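PDB 4KRI: phospholethanolamine N-methyltransferase 2 from Haemonchus contortus, which probably catalyses the S-adenosylmethionine-dependent N-methylation of phosphomonomethylethanolamine on the way to phosphocholine. Local coordinates for residues A[120-125]-A[157-162]; A[124-127]-A[132-135]; A[71-76]-A[84-89]. All blocks are in the same frame, centred on the assembly; numbering follows the deposited sequence.

All three contacts lie in the N-terminal part of the chain. None of their segments lines the pockets for S-adenosylhomocysteine or phosphomonomethylethanolamine, which are built from residue 176 onward. Interactions 1 and 2 share Val124 and Phe125; their centres are about 12 Å apart. In them the end of helix 114-124 packs on a sheet and then runs into a hairpin of that sheet. Interaction 3 lies about 12 Å from interaction 1, centre to centre, joined by a probable hydrogen bond of 2.6 Å between Tyr121 OH and Asp84 OD1. Interactions 2 and 3 have centres about 16 Å apart; Phe125 packs against Thr88 and Ile87. Asp120 and Asp123 of interaction 1 form salt bridges with Arg177 of helix 176-184, which also carries Gln184 of the phosphomonomethylethanolamine pocket.

Interaction 1. Residues A[120-125]-A[157-162]; sequences DYFDVF and FIWTLM
Phe122 meets Trp159 edge to face. The planes of the Phe122 ring and the Trp159 five-membered ring stand at 88°, and their centroids are 5.2 Å apart. Phe122 CD2 and CE2 do the touching, with CD2 lying 4.0 Å from Trp159 CD1. Leu161 completes the packed part: its CD1 methyl approaches the phenylalanine obliquely, 4.0 Å from Phe122 CB. Phe122 has CG beside the backbone N and opposite the carbonyl carbon (chi1 -66°), which carries the ring from the helix toward the strand. All three side chains are buried, and Leu102 of strand 98-105 touches both rings. The indole N-H is satisfied too, since Trp159 NE1 bonds to Thr119 OG1, three residues before Phe122 on the same helix.

The loose side is that of exposed Val124 and partly exposed Asp120 and Asp123. Asp120 OD1 and Asp123 OD2 form salt bridges with Arg177 NH2. One guanidinium nitrogen thus serves two carboxylates, which would probably stabilise both as anions. The contact is the packing of helix 114-124 on strand 156-166, an antiparallel neighbour of strand 98-105, and is consistent with the layered alpha/beta arrangement of a Rossmann-like methyltransferase fold.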
ATOM      1  N   ASP A 120       9.416   1.871  -9.257  1.00 25.49           N
ATOM      2  CA  ASP A 120       9.028   2.314 -10.593  1.00 27.60           C
ATOM      3  C   ASP A 120      10.008   1.800 -11.646  1.00 28.86           C
ATOM      4  O   ASP A 120       9.605   1.394 -12.733  1.00 31.80           O
ATOM      5  CB  ASP A 120       8.942   3.842 -10.658  1.00 30.85           C
ATOM      6  CG  ASP A 120       7.703   4.391  -9.971  1.00 35.67           C
ATOM      7  OD1 ASP A 120       6.732   3.626  -9.771  1.00 39.17           O
ATOM      8  OD2 ASP A 120       7.697   5.600  -9.644  1.00 37.34           O
ATOM      9  N   TYR A 121      11.293   1.804 -11.313  1.00 25.43           N
ATOM     10  CA  TYR A 121      12.319   1.360 -12.248  1.00 25.21           C
ATOM     11  C   TYR A 121      12.121  -0.112 -12.618  1.00 26.27           C
ATOM     12  O   TYR A 121      12.203  -0.485 -13.789  1.00 32.71           O
ATOM     13  CB  TYR A 121      13.701   1.559 -11.633  1.00 31.00           C
ATOM     14  CG  TYR A 121      14.821   1.685 -12.641  1.00 30.99           C
ATOM     15  CD1 TYR A 121      15.233   2.931 -13.088  1.00 35.10           C
ATOM     16  CD2 TYR A 121      15.471   0.564 -13.135  1.00 29.02           C
ATOM     17  CE1 TYR A 121      16.258   3.060 -14.001  1.00 40.07           C
ATOM     18  CE2 TYR A 121      16.497   0.681 -14.058  1.00 37.34           C
ATOM     19  CZ  TYR A 121      16.885   1.933 -14.485  1.00 43.73           C
ATOM     20  OH  TYR A 121      17.907   2.074 -15.398  1.00 45.67           O
ATOM     21  N   PHE A 122      11.876  -0.945 -11.610  1.00 24.43           N
ATOM     22  CA  PHE A 122      11.631  -2.367 -11.833  1.00 28.66           C
ATOM     23  C   PHE A 122      10.357  -2.566 -12.655  1.00 31.11           C
ATOM     24  O   PHE A 122      10.285  -3.460 -13.509  1.00 32.40           O
ATOM     25  CB  PHE A 122      11.468  -3.090 -10.491  1.00 26.85           C
ATOM     26  CG  PHE A 122      12.708  -3.110  -9.651  1.00 27.06           C
ATOM     27  CD1 PHE A 122      13.963  -3.109 -10.238  1.00 30.49           C
ATOM     28  CD2 PHE A 122      12.616  -3.135  -8.263  1.00 28.97           C
ATOM     29  CE1 PHE A 122      15.112  -3.137  -9.462  1.00 31.07           C
ATOM     30  CE2 PHE A 122      13.754  -3.160  -7.484  1.00 32.96           C
ATOM     31  CZ  PHE A 122      15.008  -3.155  -8.087  1.00 32.85           C
ATOM     32  N   ASP A 123       9.356  -1.730 -12.397  1.00 25.60           N
ATOM     33  CA  ASP A 123       8.032  -1.898 -13.012  1.00 29.61           C
ATOM     34  C   ASP A 123       8.041  -1.527 -14.496  1.00 30.52           C
ATOM     35  O   ASP A 123       7.226  -2.019 -15.280  1.00 32.83           O
ATOM     36  CB  ASP A 123       6.994  -1.058 -12.256  1.00 33.71           C
ATOM     37  CG  ASP A 123       5.569  -1.559 -12.446  1.00 43.65           C
ATOM     38  OD1 ASP A 123       5.344  -2.789 -12.457  1.00 43.72           O
ATOM     39  OD2 ASP A 123       4.660  -0.716 -12.580  1.00 45.04           O
ATOM     40  N   VAL A 124       8.978  -0.662 -14.873  1.00 28.98           N
ATOM     41  CA  VAL A 124       9.039  -0.101 -16.220  1.00 31.33           C
ATOM     42  C   VAL A 124       9.979  -0.884 -17.142  1.00 33.04           C
ATOM     43  O   VAL A 124       9.761  -0.950 -18.354  1.00 30.29           O
ATOM     44  CB  VAL A 124       9.441   1.399 -16.145  1.00 48.25           C
ATOM     45  CG1 VAL A 124       9.979   1.908 -17.465  1.00 49.49           C
ATOM     46  CG2 VAL A 124       8.251   2.239 -15.689  1.00 48.37           C
ATOM     47  N   PHE A 125      11.011  -1.492 -16.566  1.00 25.77           N
ATOM     48  CA  PHE A 125      12.030  -2.187 -17.357  1.00 31.38           C
ATOM     49  C   PHE A 125      11.470  -3.288 -18.269  1.00 29.64           C
ATOM     50  O   PHE A 125      10.650  -4.103 -17.854  1.00 29.24           O
ATOM     51  CB  PHE A 125      13.127  -2.761 -16.452  1.00 30.86           C
ATOM     52  CG  PHE A 125      14.396  -3.101 -17.184  1.00 33.75           C
ATOM     53  CD1 PHE A 125      15.429  -2.180 -17.270  1.00 35.29           C
ATOM     54  CD2 PHE A 125      14.559  -4.341 -17.789  1.00 30.10           C
ATOM     55  CE1 PHE A 125      16.600  -2.484 -17.946  1.00 35.35           C
ATOM     56  CE2 PHE A 125      15.729  -4.655 -18.467  1.00 32.10           C
ATOM     57  CZ  PHE A 125      16.755  -3.727 -18.543  1.00 32.84           C
ATOM     58  N   PHE A 157      13.996  -3.103   2.850  1.00 19.97           N
ATOM     59  CA  PHE A 157      12.844  -3.508   2.022  1.00 21.79           C
ATOM     60  C   PHE A 157      12.976  -4.864   1.328  1.00 23.29           C
ATOM     61  O   PHE A 157      14.076  -5.304   1.018  1.00 21.04           O
ATOM     62  CB  PHE A 157      12.559  -2.425   0.986  1.00 22.56           C
ATOM     63  CG  PHE A 157      12.124  -1.127   1.591  1.00 19.40           C
ATOM     64  CD1 PHE A 157      10.873  -1.011   2.173  1.00 24.48           C
ATOM     65  CD2 PHE A 157      12.981  -0.035   1.608  1.00 21.40           C
ATOM     66  CE1 PHE A 157      10.454   0.189   2.731  1.00 21.10           C
ATOM     67  CE2 PHE A 157      12.583   1.168   2.174  1.00 21.12           C
ATOM     68  CZ  PHE A 157      11.310   1.278   2.736  1.00 20.87           C
ATOM     69  N   ILE A 158      11.835  -5.511   1.100  1.00 19.70           N
ATOM     70  CA  ILE A 158      11.751  -6.740   0.316  1.00 18.88           C
ATOM     71  C   ILE A 158      10.772  -6.492  -0.817  1.00 20.33           C
ATOM     72  O   ILE A 158       9.603  -6.197  -0.570  1.00 21.21           O
ATOM     73  CB  ILE A 158      11.193  -7.893   1.143  1.00 19.35           C
ATOM     74  CG1 ILE A 158      12.046  -8.109   2.401  1.00 20.84           C
ATOM     75  CG2 ILE A 158      11.139  -9.181   0.303  1.00 21.41           C
ATOM     76  CD1 ILE A 158      11.356  -8.983   3.444  1.00 22.07           C
ATOM     77  N   TRP A 159      11.232  -6.606  -2.056  1.00 19.80           N
ATOM     78  CA  TRP A 159      10.309  -6.542  -3.190  1.00 16.66           C
ATOM     79  C   TRP A 159       9.915  -7.951  -3.578  1.00 20.01           C
ATOM     80  O   TRP A 159      10.753  -8.840  -3.627  1.00 18.45           O
ATOM     81  CB  TRP A 159      10.980  -5.884  -4.412  1.00 21.82           C
ATOM     82  CG  TRP A 159      11.120  -4.397  -4.348  1.00 21.12           C
ATOM     83  CD1 TRP A 159      10.323  -3.469  -4.961  1.00 24.73           C
ATOM     84  CD2 TRP A 159      12.132  -3.661  -3.659  1.00 19.79           C
ATOM     85  NE1 TRP A 159      10.783  -2.195  -4.686  1.00 23.51           N
ATOM     86  CE2 TRP A 159      11.887  -2.290  -3.883  1.00 23.74           C
ATOM     87  CE3 TRP A 159      13.225  -4.028  -2.866  1.00 22.36           C
ATOM     88  CZ2 TRP A 159      12.696  -1.287  -3.344  1.00 24.73           C
ATOM     89  CZ3 TRP A 159      14.020  -3.036  -2.330  1.00 25.98           C
ATOM     90  CH2 TRP A 159      13.750  -1.681  -2.570  1.00 25.53           C
ATOM     91  N   THR A 160       8.642  -8.149  -3.882  1.00 19.36           N
ATOM     92  CA  THR A 160       8.178  -9.405  -4.460  1.00 18.44           C
ATOM     93  C   THR A 160       7.703  -9.063  -5.861  1.00 19.87           C
ATOM     94  O   THR A 160       6.765  -8.287  -6.009  1.00 19.33           O
ATOM     95  CB  THR A 160       6.979  -9.976  -3.665  1.00 18.24           C
ATOM     96  OG1 THR A 160       7.389 -10.280  -2.320  1.00 21.41           O
ATOM     97  CG2 THR A 160       6.483 -11.265  -4.310  1.00 21.03           C
ATOM     98  N   LEU A 161       8.348  -9.635  -6.880  1.00 20.58           N
ATOM     99  CA  LEU A 161       8.023  -9.337  -8.286  1.00 19.15           C
ATOM    100  C   LEU A 161       7.916 -10.644  -9.056  1.00 25.30           C
ATOM    101  O   LEU A 161       8.512 -11.642  -8.660  1.00 21.99           O
ATOM    102  CB  LEU A 161       9.145  -8.488  -8.900  1.00 21.66           C
ATOM    103  CG  LEU A 161       9.551  -7.210  -8.158  1.00 23.19           C
ATOM    104  CD1 LEU A 161      10.859  -6.654  -8.725  1.00 26.72           C
ATOM    105  CD2 LEU A 161       8.455  -6.169  -8.249  1.00 25.94           C
ATOM    106  N   MET A 162       7.163 -10.649 -10.155  1.00 20.74           N
ATOM    107  CA  MET A 162       7.004 -11.867 -10.946  1.00 21.16           C
ATOM    108  C   MET A 162       7.329 -11.594 -12.407  1.00 21.72           C
ATOM    109  O   MET A 162       6.900 -10.578 -12.960  1.00 23.37           O
ATOM    110  CB  MET A 162       5.558 -12.374 -10.812  1.00 27.59           C
ATOM    111  CG  MET A 162       5.279 -13.697 -11.510  1.00 40.47           C
ATOM    112  SD  MET A 162       3.745 -14.488 -10.942  1.00 54.15           S
ATOM    113  CE  MET A 162       3.151 -13.238  -9.786  1.00 47.84           C
TER

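Interaction 2. Residues A[124-127]-A[132-135]; sequences VFRL and GNVG
Leu127 and Val134 form an antiparallel hydrogen-bonded pair at the base of a beta hairpin. Leu127 N donates to Val134 O at 2.9 Å, and Val134 N returns a bond to Leu127 O at 2.8 Å. Both are close to straight, with N-H...O angles of 164° and 163°. Leu127 O also receives a CA-H...O contact from Asn133 CA at 3.2 Å. The two side chains of the pair lie on one face of the sheet, where Leu127 CB packs 3.9 Å from Val134 CG2.

The side chain of Arg126 runs back along the hairpin. Arg126 CB lies 4.1 Å from Asn133 ND2, a van der Waals contact with the amide. CG leads into a bend (chi2 -65°) that folds the chain toward the other strand. Arg126 CD then passes 4.0 Å from Val134 O. At the tip, Gly135 CA lies oblique to the guanidinium, 4.0 Å from Arg126 NH1; with no side chain on Gly135, the guanidinium can lie close to the strand. Arg126 NH1 also bonds to Phe125 O at 2.8 Å. The acceptor lies in the guanidinium plane, but the nitrogen sits above the carbonyl plane. Asp123 O is a second acceptor for NH1. The carbonyls of Asp123, in the last turn of the helix, and of Phe125, just after it, therefore grip one nitrogen, which limits how the guanidinium can turn. The group also makes a cation-pi contact with Phe166.

Around the hairpin, strand 156-166 pairs along the other edge of strand 132-143, through backbone bonds of Asn133 with Phe166 and of Gly135 with Lys164. Helix 80-93 meets the lead-in and the first arm: Phe125 packs on Thr88 and Leu127 on Arg92.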
ATOM      1  N   VAL A 124       8.978  -0.662 -14.873  1.00 28.98           N
ATOM      2  CA  VAL A 124       9.039  -0.101 -16.220  1.00 31.33           C
ATOM      3  C   VAL A 124       9.979  -0.884 -17.142  1.00 33.04           C
ATOM      4  O   VAL A 124       9.761  -0.950 -18.354  1.00 30.29           O
ATOM      5  CB  VAL A 124       9.441   1.399 -16.145  1.00 48.25           C
ATOM      6  CG1 VAL A 124       9.979   1.908 -17.465  1.00 49.49           C
ATOM      7  CG2 VAL A 124       8.251   2.239 -15.689  1.00 48.37           C
ATOM      8  N   PHE A 125      11.011  -1.492 -16.566  1.00 25.77           N
ATOM      9  CA  PHE A 125      12.030  -2.187 -17.357  1.00 31.38           C
ATOM     10  C   PHE A 125      11.470  -3.288 -18.269  1.00 29.64           C
ATOM     11  O   PHE A 125      10.650  -4.103 -17.854  1.00 29.24           O
ATOM     12  CB  PHE A 125      13.127  -2.761 -16.452  1.00 30.86           C
ATOM     13  CG  PHE A 125      14.396  -3.101 -17.184  1.00 33.75           C
ATOM     14  CD1 PHE A 125      15.429  -2.180 -17.270  1.00 35.29           C
ATOM     15  CD2 PHE A 125      14.559  -4.341 -17.789  1.00 30.10           C
ATOM     16  CE1 PHE A 125      16.600  -2.484 -17.946  1.00 35.35           C
ATOM     17  CE2 PHE A 125      15.729  -4.655 -18.467  1.00 32.10           C
ATOM     18  CZ  PHE A 125      16.755  -3.727 -18.543  1.00 32.84           C
ATOM     19  N   ARG A 126      11.923  -3.297 -19.517  1.00 29.06           N
ATOM     20  CA  ARG A 126      11.486  -4.310 -20.473  1.00 30.15           C
ATOM     21  C   ARG A 126      12.683  -4.962 -21.158  1.00 32.16           C
ATOM     22  O   ARG A 126      13.669  -4.297 -21.473  1.00 35.78           O
ATOM     23  CB  ARG A 126      10.542  -3.695 -21.518  1.00 29.44           C
ATOM     24  CG  ARG A 126       9.182  -3.263 -20.977  1.00 31.20           C
ATOM     25  CD  ARG A 126       8.359  -4.451 -20.499  1.00 33.36           C
ATOM     26  NE  ARG A 126       7.078  -4.045 -19.917  1.00 35.05           N
ATOM     27  CZ  ARG A 126       6.868  -3.872 -18.615  1.00 33.67           C
ATOM     28  NH1 ARG A 126       7.856  -4.064 -17.745  1.00 30.00           N
ATOM     29  NH2 ARG A 126       5.667  -3.517 -18.178  1.00 37.50           N
ATOM     30  N   LEU A 127      12.601  -6.272 -21.375  1.00 28.73           N
ATOM     31  CA  LEU A 127      13.665  -6.994 -22.063  1.00 29.16           C
ATOM     32  C   LEU A 127      13.092  -7.766 -23.238  1.00 35.06           C
ATOM     33  O   LEU A 127      12.071  -8.442 -23.105  1.00 31.29           O
ATOM     34  CB  LEU A 127      14.365  -7.960 -21.100  1.00 25.35           C
ATOM     35  CG  LEU A 127      15.435  -8.857 -21.715  1.00 33.97           C
ATOM     36  CD1 LEU A 127      16.564  -8.014 -22.264  1.00 33.19           C
ATOM     37  CD2 LEU A 127      15.959  -9.875 -20.688  1.00 36.67           C
ATOM     38  N   GLY A 132       8.405 -10.974 -28.320  1.00 55.14           N
ATOM     39  CA  GLY A 132       7.777  -9.979 -27.471  1.00 51.63           C
ATOM     40  C   GLY A 132       8.735  -9.552 -26.376  1.00 46.68           C
ATOM     41  O   GLY A 132       9.937  -9.817 -26.458  1.00 52.01           O
ATOM     42  N   ASN A 133       8.210  -8.892 -25.350  1.00 33.69           N
ATOM     43  CA  ASN A 133       9.031  -8.469 -24.222  1.00 31.41           C
ATOM     44  C   ASN A 133       8.725  -9.257 -22.952  1.00 30.98           C
ATOM     45  O   ASN A 133       7.667  -9.873 -22.829  1.00 29.92           O
ATOM     46  CB  ASN A 133       8.833  -6.976 -23.939  1.00 33.79           C
ATOM     47  CG  ASN A 133       9.501  -6.086 -24.971  1.00 42.17           C
ATOM     48  OD1 ASN A 133      10.479  -6.478 -25.607  1.00 48.03           O
ATOM     49  ND2 ASN A 133       8.981  -4.878 -25.133  1.00 46.15           N
ATOM     50  N   VAL A 134       9.667  -9.236 -22.015  1.00 26.45           N
ATOM     51  CA  VAL A 134       9.406  -9.724 -20.669  1.00 23.17           C
ATOM     52  C   VAL A 134       9.767  -8.623 -19.690  1.00 28.50           C
ATOM     53  O   VAL A 134      10.555  -7.728 -20.010  1.00 29.79           O
ATOM     54  CB  VAL A 134      10.213 -10.996 -20.315  1.00 26.00           C
ATOM     55  CG1 VAL A 134       9.740 -12.174 -21.155  1.00 30.54           C
ATOM     56  CG2 VAL A 134      11.720 -10.764 -20.478  1.00 29.83           C
ATOM     57  N   GLY A 135       9.190  -8.691 -18.497  1.00 27.66           N
ATOM     58  CA  GLY A 135       9.464  -7.699 -17.477  1.00 23.09           C
ATOM     59  C   GLY A 135       8.910  -8.190 -16.161  1.00 25.55           C
ATOM     60  O   GLY A 135       8.352  -9.286 -16.088  1.00 24.79           O
TER

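Interaction 3. Residues A[71-76]-A[84-89]; sequences QALDEE and DKFITA
Phe86 and Leu73 meet through different first torsions. Phe86 places CG opposite its backbone N (chi1 161°), so the ring swings off the helix toward the loop. Leu73 keeps CG beside the N (chi1 -59°), which sends its methyls toward that ring. The result is a CH-pi contact between the loop that follows strand 64-70 and helix 80-93. Strands 64-70 and 98-105 run parallel with this helix between them in sequence, consistent with a beta-alpha-beta crossover of a Rossmann-like methyltransferase fold.

Leu73 CD1 sits over one face of the Phe86 ring, 4.0 Å from its centroid. It is shifted toward the rim, and its closest ring atom is Phe86 CE2 at 3.7 Å. The other methyl, Leu73 CD2, lies over the same face, 4.0 Å from Phe86 CD1. The branched end thus spreads across one face of the aromatic ring. Leu73 also touches Leu102 of strand 98-105, so the leucine packs between helix and strand.

Glu76 adds a smaller contact. Its chain bends at chi2, and the aliphatic Glu76 CG rests 4.1 Å from Phe86 CB. The carboxylate plane is turned 65° from the ring plane.

The loop is held from the strand side as well. Gln104 uses both ends of its amide: OE1 accepts from Leu73 N, and NE2 bonds to Asp74 OD1. Glu75 OE1 forms a salt bridge with Lys82 near the start of the helix. Within the helix, Asp84 O takes two bonds from Thr88, at 3.0 Å from Thr88 N and 2.7 Å from Thr88 OG1, and the two donors arrive from opposite faces of the carbonyl plane.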
ATOM      1  N   GLN A  71      20.747  -8.497  -0.107  1.00 24.73           N
ATOM      2  CA  GLN A  71      21.818  -7.539   0.202  1.00 30.16           C
ATOM      3  C   GLN A  71      22.958  -7.583  -0.810  1.00 28.54           C
ATOM      4  O   GLN A  71      24.130  -7.546  -0.440  1.00 32.07           O
ATOM      5  CB  GLN A  71      22.358  -7.762   1.617  1.00 34.25           C
ATOM      6  CG  GLN A  71      21.320  -7.519   2.711  1.00 38.51           C
ATOM      7  CD  GLN A  71      21.100  -6.032   3.057  1.00 45.66           C
ATOM      8  OE1 GLN A  71      20.876  -5.173   2.179  1.00 34.00           O
ATOM      9  NE2 GLN A  71      21.148  -5.732   4.360  1.00 35.09           N
ATOM     10  N   ALA A  72      22.603  -7.634  -2.088  1.00 27.81           N
ATOM     11  CA  ALA A  72      23.594  -7.831  -3.142  1.00 30.17           C
ATOM     12  C   ALA A  72      23.727  -6.627  -4.068  1.00 30.33           C
ATOM     13  O   ALA A  72      24.579  -6.621  -4.962  1.00 35.74           O
ATOM     14  CB  ALA A  72      23.244  -9.079  -3.950  1.00 25.02           C
ATOM     15  N   LEU A  73      22.897  -5.609  -3.856  1.00 28.11           N
ATOM     16  CA  LEU A  73      22.773  -4.533  -4.834  1.00 24.24           C
ATOM     17  C   LEU A  73      23.260  -3.162  -4.368  1.00 31.82           C
ATOM     18  O   LEU A  73      22.780  -2.150  -4.873  1.00 32.59           O
ATOM     19  CB  LEU A  73      21.320  -4.403  -5.299  1.00 26.54           C
ATOM     20  CG  LEU A  73      20.701  -5.636  -5.952  1.00 35.16           C
ATOM     21  CD1 LEU A  73      19.408  -5.259  -6.660  1.00 38.51           C
ATOM     22  CD2 LEU A  73      21.681  -6.275  -6.915  1.00 31.89           C
ATOM     23  N   ASP A  74      24.195  -3.122  -3.421  1.00 29.50           N
ATOM     24  CA  ASP A  74      24.722  -1.841  -2.929  1.00 37.49           C
ATOM     25  C   ASP A  74      25.231  -0.953  -4.065  1.00 36.94           C
ATOM     26  O   ASP A  74      24.987   0.249  -4.087  1.00 40.36           O
ATOM     27  CB  ASP A  74      25.865  -2.068  -1.937  1.00 46.30           C
ATOM     28  CG  ASP A  74      25.432  -2.821  -0.699  1.00 57.51           C
ATOM     29  OD1 ASP A  74      24.213  -3.033  -0.527  1.00 59.72           O
ATOM     30  OD2 ASP A  74      26.317  -3.190   0.106  1.00 56.37           O
ATOM     31  N   GLU A  75      25.949  -1.552  -5.007  1.00 39.08           N
ATOM     32  CA  GLU A  75      26.461  -0.805  -6.150  1.00 41.91           C
ATOM     33  C   GLU A  75      25.359  -0.442  -7.135  1.00 43.16           C
ATOM     34  O   GLU A  75      25.291   0.693  -7.613  1.00 41.87           O
ATOM     35  CB  GLU A  75      27.533  -1.610  -6.879  1.00 50.14           C
ATOM     36  CG  GLU A  75      28.907  -1.553  -6.249  1.00 61.16           C
ATOM     37  CD  GLU A  75      29.968  -2.069  -7.191  1.00 68.75           C
ATOM     38  OE1 GLU A  75      29.606  -2.794  -8.144  1.00 68.53           O
ATOM     39  OE2 GLU A  75      31.156  -1.743  -6.991  1.00 75.35           O
ATOM     40  N   GLU A  76      24.500  -1.413  -7.438  1.00 35.47           N
ATOM     41  CA  GLU A  76      23.449  -1.237  -8.443  1.00 31.46           C
ATOM     42  C   GLU A  76      22.463  -0.119  -8.128  1.00 36.21           C
ATOM     43  O   GLU A  76      22.017   0.591  -9.030  1.00 36.64           O
ATOM     44  CB  GLU A  76      22.678  -2.546  -8.651  1.00 30.85           C
ATOM     45  CG  GLU A  76      23.422  -3.610  -9.456  1.00 36.21           C
ATOM     46  CD  GLU A  76      24.628  -4.201  -8.725  1.00 42.95           C
ATOM     47  OE1 GLU A  76      24.762  -4.006  -7.495  1.00 40.39           O
ATOM     48  OE2 GLU A  76      25.450  -4.872  -9.386  1.00 45.32           O
ATOM     49  N   ASP A  84      20.715  -1.964 -14.604  1.00 32.07           N
ATOM     50  CA  ASP A  84      20.140  -2.522 -15.829  1.00 34.18           C
ATOM     51  C   ASP A  84      20.710  -3.909 -16.140  1.00 34.02           C
ATOM     52  O   ASP A  84      19.985  -4.801 -16.587  1.00 32.20           O
ATOM     53  CB  ASP A  84      20.395  -1.597 -17.020  1.00 36.45           C
ATOM     54  CG  ASP A  84      19.583  -0.325 -16.961  1.00 41.64           C
ATOM     55  OD1 ASP A  84      18.569  -0.278 -16.232  1.00 41.14           O
ATOM     56  OD2 ASP A  84      19.959   0.632 -17.667  1.00 47.46           O
ATOM     57  N   LYS A  85      22.010  -4.081 -15.926  1.00 35.24           N
ATOM     58  CA  LYS A  85      22.631  -5.391 -16.104  1.00 30.52           C
ATOM     59  C   LYS A  85      22.014  -6.427 -15.169  1.00 32.49           C
ATOM     60  O   LYS A  85      21.762  -7.561 -15.575  1.00 31.26           O
ATOM     61  CB  LYS A  85      24.152  -5.321 -15.917  1.00 32.86           C
ATOM     62  CG  LYS A  85      24.893  -5.150 -17.220  1.00 45.72           C
ATOM     63  CD  LYS A  85      26.278  -4.574 -17.005  1.00 56.21           C
ATOM     64  CE  LYS A  85      26.978  -4.360 -18.339  1.00 66.30           C
ATOM     65  NZ  LYS A  85      27.101  -5.645 -19.094  1.00 72.46           N
ATOM     66  N   PHE A  86      21.757  -6.031 -13.927  1.00 29.08           N
ATOM     67  CA  PHE A  86      21.161  -6.951 -12.964  1.00 32.90           C
ATOM     68  C   PHE A  86      19.739  -7.326 -13.343  1.00 31.50           C
ATOM     69  O   PHE A  86      19.376  -8.496 -13.300  1.00 26.86           O
ATOM     70  CB  PHE A  86      21.149  -6.377 -11.544  1.00 27.61           C
ATOM     71  CG  PHE A  86      20.174  -7.073 -10.639  1.00 26.57           C
ATOM     72  CD1 PHE A  86      20.461  -8.329 -10.126  1.00 26.56           C
ATOM     73  CD2 PHE A  86      18.956  -6.491 -10.327  1.00 26.98           C
ATOM     74  CE1 PHE A  86      19.552  -8.989  -9.304  1.00 27.89           C
ATOM     75  CE2 PHE A  86      18.044  -7.145  -9.510  1.00 29.68           C
ATOM     76  CZ  PHE A  86      18.349  -8.394  -8.992  1.00 28.67           C
ATOM     77  N   ILE A  87      18.918  -6.337 -13.683  1.00 25.68           N
ATOM     78  CA  ILE A  87      17.521  -6.641 -14.002  1.00 24.10           C
ATOM     79  C   ILE A  87      17.463  -7.550 -15.216  1.00 27.09           C
ATOM     80  O   ILE A  87      16.663  -8.487 -15.268  1.00 27.01           O
ATOM     81  CB  ILE A  87      16.700  -5.378 -14.263  1.00 27.24           C
ATOM     82  CG1 ILE A  87      16.741  -4.479 -13.029  1.00 24.77           C
ATOM     83  CG2 ILE A  87      15.261  -5.744 -14.596  1.00 27.61           C
ATOM     84  CD1 ILE A  87      16.118  -3.107 -13.242  1.00 27.56           C
ATOM     85  N   THR A  88      18.328  -7.267 -16.184  1.00 26.13           N
ATOM     86  CA  THR A  88      18.447  -8.092 -17.376  1.00 28.33           C
ATOM     87  C   THR A  88      18.811  -9.525 -17.011  1.00 27.46           C
ATOM     88  O   THR A  88      18.163 -10.468 -17.466  1.00 27.34           O
ATOM     89  CB  THR A  88      19.494  -7.518 -18.338  1.00 29.04           C
ATOM     90  OG1 THR A  88      19.069  -6.217 -18.757  1.00 30.40           O
ATOM     91  CG2 THR A  88      19.651  -8.412 -19.559  1.00 28.95           C
ATOM     92  N   ALA A  89      19.821  -9.688 -16.165  1.00 26.91           N
ATOM     93  CA  ALA A  89      20.298 -11.024 -15.807  1.00 27.47           C
ATOM     94  C   ALA A  89      19.245 -11.754 -14.980  1.00 25.65           C
ATOM     95  O   ALA A  89      19.059 -12.961 -15.114  1.00 28.47           O
ATOM     96  CB  ALA A  89      21.616 -10.937 -15.041  1.00 29.96           C
TER